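Local structure of putative isomerase YbhH (Escherichia coli, 6OTV) at residues 302-310 against 317-325. The protein is probably an isomerase of the PrpF family, related to the diaminopimelate epimerases, but its substrate is not established. Sequence-based numbering, arbitrary orientation.
Sequences SVGYGNINI and LDVHLSNEG. With EDO (1,2-ethanediol), chain O.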
# COMPACT_ATOMS: atom_id res chain seq x y z
N SER A 302 26.14 14.31 12.19
CA SER A 302 25.14 14.13 11.15
C SER A 302 25.43 12.87 10.33
O SER A 302 26.59 12.49 10.13
CB SER A 302 25.09 15.35 10.23
OG SER A 302 26.34 15.54 9.59
N VAL A 303 24.37 12.22 9.87
CA VAL A 303 24.49 10.95 9.17
C VAL A 303 24.00 11.08 7.73
O VAL A 303 24.50 10.39 6.83
CB VAL A 303 23.73 9.84 9.91
CG1 VAL A 303 24.31 9.64 11.31
CG2 VAL A 303 22.25 10.16 9.99
N GLY A 304 23.03 11.96 7.50
CA GLY A 304 22.39 12.02 6.20
C GLY A 304 21.49 10.82 5.96
O GLY A 304 20.94 10.22 6.89
N TYR A 305 21.35 10.45 4.69
CA TYR A 305 20.62 9.26 4.31
C TYR A 305 21.58 8.14 3.91
O TYR A 305 22.74 8.37 3.57
CB TYR A 305 19.65 9.55 3.15
CG TYR A 305 18.47 10.41 3.54
CD1 TYR A 305 18.37 11.72 3.10
CD2 TYR A 305 17.46 9.91 4.35
CE1 TYR A 305 17.28 12.52 3.47
CE2 TYR A 305 16.38 10.70 4.72
CZ TYR A 305 16.29 12.00 4.27
OH TYR A 305 15.21 12.77 4.65
N GLY A 306 21.07 6.91 3.98
CA GLY A 306 21.86 5.72 3.69
C GLY A 306 21.82 4.75 4.85
O GLY A 306 20.78 4.58 5.50
N ASN A 307 22.96 4.10 5.09
CA ASN A 307 23.09 3.12 6.16
C ASN A 307 23.33 3.82 7.49
O ASN A 307 24.30 4.56 7.65
CB ASN A 307 24.22 2.15 5.85
CG ASN A 307 24.34 1.06 6.89
OD1 ASN A 307 23.67 0.02 6.80
ND2 ASN A 307 25.18 1.27 7.90
N ILE A 308 22.45 3.57 8.46
CA ILE A 308 22.55 4.15 9.79
C ILE A 308 22.67 3.00 10.78
O ILE A 308 21.73 2.22 10.95
CB ILE A 308 21.34 5.04 10.11
CG1 ILE A 308 21.25 6.17 9.09
CG2 ILE A 308 21.45 5.59 11.52
CD1 ILE A 308 20.15 7.16 9.37
N ASN A 309 23.82 2.90 11.43
CA ASN A 309 24.11 1.81 12.35
C ASN A 309 23.76 2.24 13.77
O ASN A 309 24.30 3.23 14.28
CB ASN A 309 25.59 1.42 12.23
CG ASN A 309 25.96 0.26 13.12
OD1 ASN A 309 26.39 0.44 14.26
ND2 ASN A 309 25.80 -0.96 12.61
N ILE A 310 22.84 1.51 14.40
CA ILE A 310 22.35 1.80 15.75
C ILE A 310 22.96 0.78 16.71
O ILE A 310 22.71 -0.42 16.58
CB ILE A 310 20.82 1.76 15.84
CG1 ILE A 310 20.17 2.47 14.65
CG2 ILE A 310 20.35 2.36 17.16
CD1 ILE A 310 20.36 3.95 14.63
N LEU A 317 22.69 -2.65 14.80
CA LEU A 317 21.68 -2.93 13.78
C LEU A 317 21.77 -1.87 12.70
O LEU A 317 21.83 -0.68 13.00
CB LEU A 317 20.28 -2.96 14.41
CG LEU A 317 19.12 -3.58 13.62
CD1 LEU A 317 18.34 -2.51 12.90
CD2 LEU A 317 19.62 -4.63 12.63
N ASP A 318 21.78 -2.31 11.44
CA ASP A 318 21.83 -1.41 10.30
C ASP A 318 20.41 -1.09 9.83
O ASP A 318 19.61 -2.00 9.59
CB ASP A 318 22.63 -2.02 9.15
CG ASP A 318 24.13 -1.91 9.37
OD1 ASP A 318 24.60 -0.85 9.82
OD2 ASP A 318 24.84 -2.90 9.07
N VAL A 319 20.11 0.20 9.71
CA VAL A 319 18.85 0.67 9.15
C VAL A 319 19.17 1.52 7.93
O VAL A 319 19.95 2.47 8.02
CB VAL A 319 18.02 1.48 10.16
CG1 VAL A 319 16.68 1.88 9.54
CG2 VAL A 319 17.81 0.69 11.44
N HIS A 320 18.59 1.16 6.79
CA HIS A 320 18.74 1.93 5.56
C HIS A 320 17.57 2.90 5.45
O HIS A 320 16.41 2.48 5.45
CB HIS A 320 18.81 1.03 4.34
CG HIS A 320 19.05 1.77 3.06
ND1 HIS A 320 18.04 2.06 2.16
CD2 HIS A 320 20.18 2.30 2.53
CE1 HIS A 320 18.54 2.73 1.14
NE2 HIS A 320 19.84 2.88 1.34
N LEU A 321 17.88 4.19 5.37
CA LEU A 321 16.89 5.23 5.20
C LEU A 321 16.91 5.76 3.77
O LEU A 321 17.92 5.67 3.06
CB LEU A 321 17.12 6.38 6.18
CG LEU A 321 16.72 6.12 7.64
CD1 LEU A 321 16.72 7.43 8.41
CD2 LEU A 321 15.35 5.47 7.70
N SER A 322 15.79 6.33 3.36
CA SER A 322 15.59 6.80 1.99
C SER A 322 14.36 7.69 1.97
O SER A 322 13.40 7.46 2.71
CB SER A 322 15.43 5.62 1.03
OG SER A 322 14.81 6.02 -0.18
N ASN A 323 14.39 8.71 1.11
CA ASN A 323 13.26 9.63 1.01
C ASN A 323 13.25 10.25 -0.38
O ASN A 323 14.18 10.98 -0.73
CB ASN A 323 13.34 10.70 2.10
CG ASN A 323 12.03 11.42 2.30
OD1 ASN A 323 11.17 11.45 1.41
ND2 ASN A 323 11.85 12.01 3.48
N GLU A 324 12.21 9.95 -1.16
CA GLU A 324 12.03 10.57 -2.47
C GLU A 324 11.17 11.81 -2.41
O GLU A 324 11.01 12.48 -3.44
CB GLU A 324 11.40 9.57 -3.45
CG GLU A 324 12.32 8.42 -3.84
CD GLU A 324 13.30 8.80 -4.92
OE1 GLU A 324 13.24 9.95 -5.42
OE2 GLU A 324 14.14 7.95 -5.29
N GLY A 325 10.59 12.14 -1.25
CA GLY A 325 9.79 13.33 -1.09
C GLY A 325 10.51 14.41 -0.30
O GLY A 325 11.73 14.38 -0.11
C1 EDO O . 9.65 7.36 -1.05
O1 EDO O . 9.92 8.48 -0.19
C2 EDO O . 10.48 6.15 -0.64
O2 EDO O . 11.87 6.39 -0.90
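Ile308 and Val319 face each other as an antiparallel hydrogen-bonded pair, and Ile310 with Leu317 forms the next such pair, in the hairpin of strands 306-312 and 315-322. Ile310 N gives the straightest backbone bond, 2.8 Å to Leu317 O at 177°. At the other end, Leu321 N donates to Gly306 O, which also receives a CA-H...O contact from His320. On the buried face, with Ile308, Ile310, Leu317, Val319 and Leu321, packing is tightest where Ile308 CD1 lies 3.6 Å from Leu321 CD1, the two side chains slanting past one another; CG1 anti to the carbonyl carbon (chi1 -59°) and an extended chi2 carry that methyl there. Asn307, Asn309, Asp318 and His320 line the opposite, more exposed face. Here Asp318 OD1 takes two amide bonds, from Asn307 ND2 at 2.9 Å and Asn309 ND2 at 3.0 Å. These donors arrive on opposite faces of the carboxylate, well out of its plane, while the oxygen lies close to the plane of each amide; this double grip probably steadies the aspartate charge and limits its rotation. Contact thins beyond the paired strands: the edge of the Tyr305 ring meets Leu321, Tyr305 CD2 lying 4.0 Å from Leu321 CB, and its hydroxyl end passes Asn323. There Asn323 OD1 accepts from Gly325 N at 2.8 Å, closing an Asx turn, and also bonds Thr330. An ethanediol, probably from the crystallisation liquor, joins Ser322 OG to Glu324 N. The hairpin bridges two further strands: 306-312 runs parallel to 263-267, 315-322 antiparallel to 332-344. Across its apolar face lies helix 279-290, with Ser286 against Val319 and Ala290 against Leu321 and Tyr305.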